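Local structure of CRISPR-associated endoribonuclease Cas2 (4QR2) at residues Tyr7-Glu12 with Lys62-Arg67. The protein probably acts as a metal-dependent nuclease in CRISPR adaptive immunity, working as a homodimer that joins a Cas1 homodimer in a heterotetramer. Numbering follows the deposited sequence.
Sequences YDVNTE and KTDSIR
Asp8 and Ser65 form a hydrogen-bonded antiparallel pair, Asp8 N to Ser65 O at 2.9 Å with a nearly straight N-H...O angle of 172° and Ser65 N to Asp8 O at 3.1 Å, while Tyr7 and Ile66 make the adjoining non-hydrogen-bonded pair. The Tyr7 ring, placed by a chi1 of -177° that sets CG opposite the backbone N, swings obliquely across toward 64-66: CD1 rests 3.4 Å from Ile66 CG1, Ser65 O lies at the ring edge, and OH reaches past to Asp64. There Tyr7 OH donates to Asp64 OD2 at 2.6 Å, arriving 44° out of the carboxylate plane, with ring and carboxylate steeply inclined to each other. Asp64 OD2 is also gripped by the backbone N of Asp60 and by a salt bridge from Arg19 NE, which ties the strand ends to helix 14-27. Asp64 OD1 accepts from Thr63 OG1 and from a water that itself accepts from Asn10 N. Val9 CB packs 3.6 Å above one face of the Tyr7 ring, toward its rim. On the sheet face that carries Asp8 and Ser65, a water bridges Asp8 OD2 and Ser65 OG, and the second subunit supplies Asn36 N to OD2 and Gln35 NE2 to OG. These are neighbouring strands 2-8 and 65-71 of a ferredoxin-like fold, whose sheet continues into the second subunit through Arg67 and whose strand end carries Asp8, the predicted catalytic magnesium ligand, at the Cas2 dimer interface.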
loop_
_atom_site.group_PDB
_atom_site.type_symbol
_atom_site.label_atom_id
_atom_site.label_comp_id
_atom_site.label_asym_id
_atom_site.label_seq_id
_atom_site.Cartn_x
_atom_site.Cartn_y
_atom_site.Cartn_z
ATOM N N TYR A 7 4.200 -3.508 -1.476
ATOM C CA TYR A 7 4.659 -4.596 -2.293
ATOM C C TYR A 7 3.512 -5.238 -3.026
ATOM O O TYR A 7 2.553 -5.705 -2.418
ATOM C CB TYR A 7 5.388 -5.671 -1.430
ATOM C CG TYR A 7 5.986 -6.843 -2.208
ATOM C CD1 TYR A 7 6.515 -6.684 -3.458
ATOM C CD2 TYR A 7 6.025 -8.093 -1.652
ATOM C CE1 TYR A 7 7.129 -7.707 -4.111
ATOM C CE2 TYR A 7 6.611 -9.147 -2.293
ATOM C CZ TYR A 7 7.142 -9.001 -3.524
ATOM O OH TYR A 7 7.728 -10.066 -4.165
ATOM N N ASP A 8 3.577 -5.237 -4.362
ATOM C CA ASP A 8 2.573 -5.859 -5.223
ATOM C C ASP A 8 3.156 -7.159 -5.779
ATOM O O ASP A 8 4.096 -7.153 -6.584
ATOM C CB ASP A 8 2.308 -4.935 -6.395
ATOM C CG ASP A 8 1.113 -5.348 -7.273
ATOM O OD1 ASP A 8 0.547 -6.393 -7.095
ATOM O OD2 ASP A 8 0.766 -4.534 -8.204
ATOM N N VAL A 9 2.581 -8.239 -5.295
ATOM C CA VAL A 9 2.960 -9.574 -5.680
ATOM C C VAL A 9 1.646 -10.361 -5.749
ATOM O O VAL A 9 0.679 -10.118 -5.019
ATOM C CB VAL A 9 3.958 -10.195 -4.701
ATOM C CG1 VAL A 9 3.331 -10.325 -3.327
ATOM C CG2 VAL A 9 4.480 -11.524 -5.185
ATOM N N ASN A 10 1.648 -11.344 -6.654
ATOM C CA ASN A 10 0.515 -12.205 -6.887
ATOM C C ASN A 10 0.472 -13.355 -5.922
ATOM O O ASN A 10 1.287 -14.252 -6.042
ATOM C CB ASN A 10 0.474 -12.705 -8.313
ATOM C CG ASN A 10 -0.795 -13.544 -8.601
ATOM O OD1 ASN A 10 -1.538 -13.889 -7.670
ATOM N ND2 ASN A 10 -1.131 -13.728 -9.894
ATOM N N THR A 11 -0.376 -13.265 -4.888
ATOM C CA THR A 11 -0.391 -14.283 -3.796
ATOM C C THR A 11 -1.224 -15.538 -4.182
ATOM O O THR A 11 -1.429 -16.475 -3.388
ATOM C CB THR A 11 -0.964 -13.679 -2.504
ATOM O OG1 THR A 11 -2.311 -13.244 -2.739
ATOM C CG2 THR A 11 -0.087 -12.570 -1.957
ATOM N N GLU A 12 -1.723 -15.586 -5.443
ATOM C CA GLU A 12 -2.321 -16.754 -5.940
ATOM C C GLU A 12 -1.322 -17.841 -6.282
ATOM O O GLU A 12 -1.751 -18.934 -6.541
ATOM C CB GLU A 12 -3.226 -16.464 -7.192
ATOM C CG GLU A 12 -4.469 -15.703 -6.830
ATOM C CD GLU A 12 -5.592 -15.885 -7.847
ATOM O OE1 GLU A 12 -5.618 -15.111 -8.817
ATOM O OE2 GLU A 12 -6.372 -16.827 -7.714
ATOM N N LYS A 62 10.187 -8.686 -13.025
ATOM C CA LYS A 62 9.277 -8.809 -14.158
ATOM C C LYS A 62 7.816 -8.751 -13.778
ATOM O O LYS A 62 7.036 -8.156 -14.506
ATOM C CB LYS A 62 9.517 -10.097 -14.917
ATOM C CG LYS A 62 10.867 -10.112 -15.593
ATOM C CD LYS A 62 10.955 -11.179 -16.664
ATOM C CE LYS A 62 11.795 -10.660 -17.830
ATOM N NZ LYS A 62 13.265 -10.760 -17.620
ATOM N N THR A 63 7.452 -9.334 -12.632
ATOM C CA THR A 63 6.067 -9.478 -12.284
ATOM C C THR A 63 5.620 -8.687 -11.088
ATOM O O THR A 63 4.411 -8.542 -10.880
ATOM C CB THR A 63 5.746 -10.974 -12.026
ATOM O OG1 THR A 63 6.628 -11.479 -11.005
ATOM C CG2 THR A 63 6.035 -11.782 -13.242
ATOM N N ASP A 64 6.570 -8.297 -10.219
ATOM C CA ASP A 64 6.241 -7.659 -8.942
ATOM C C ASP A 64 6.661 -6.197 -9.014
ATOM O O ASP A 64 7.522 -5.817 -9.795
ATOM C CB ASP A 64 7.087 -8.256 -7.785
ATOM C CG ASP A 64 6.979 -9.795 -7.635
ATOM O OD1 ASP A 64 6.219 -10.489 -8.383
ATOM O OD2 ASP A 64 7.744 -10.303 -6.788
ATOM N N SER A 65 6.163 -5.383 -8.097
ATOM C CA SER A 65 6.763 -4.066 -7.851
ATOM C C SER A 65 6.762 -3.669 -6.385
ATOM O O SER A 65 5.941 -4.172 -5.631
ATOM C CB SER A 65 6.075 -2.964 -8.643
ATOM O OG SER A 65 4.776 -2.787 -8.188
ATOM N N ILE A 66 7.633 -2.702 -6.037
ATOM C CA ILE A 66 7.675 -2.111 -4.717
ATOM C C ILE A 66 7.706 -0.601 -4.923
ATOM O O ILE A 66 8.476 -0.097 -5.760
ATOM C CB ILE A 66 8.925 -2.565 -3.903
ATOM C CG1 ILE A 66 8.744 -4.058 -3.558
ATOM C CG2 ILE A 66 9.078 -1.663 -2.666
ATOM C CD1 ILE A 66 9.685 -4.593 -2.533
ATOM N N ARG A 67 6.888 0.090 -4.130
ATOM C CA ARG A 67 6.885 1.509 -4.061
ATOM C C ARG A 67 7.266 1.913 -2.669
ATOM O O ARG A 67 6.873 1.259 -1.685
ATOM C CB ARG A 67 5.482 2.107 -4.481
ATOM C CG ARG A 67 5.223 1.870 -5.931
ATOM C CD ARG A 67 3.822 2.295 -6.348
ATOM N NE ARG A 67 3.707 3.739 -6.439
ATOM C CZ ARG A 67 4.037 4.429 -7.521
ATOM N NH1 ARG A 67 4.629 3.803 -8.542
ATOM N NH2 ARG A 67 3.869 5.713 -7.544
HETATM O O HOH W 1 2.861 -3.717 -9.642
HETATM O O HOH W 2 3.662 -11.383 -8.798
#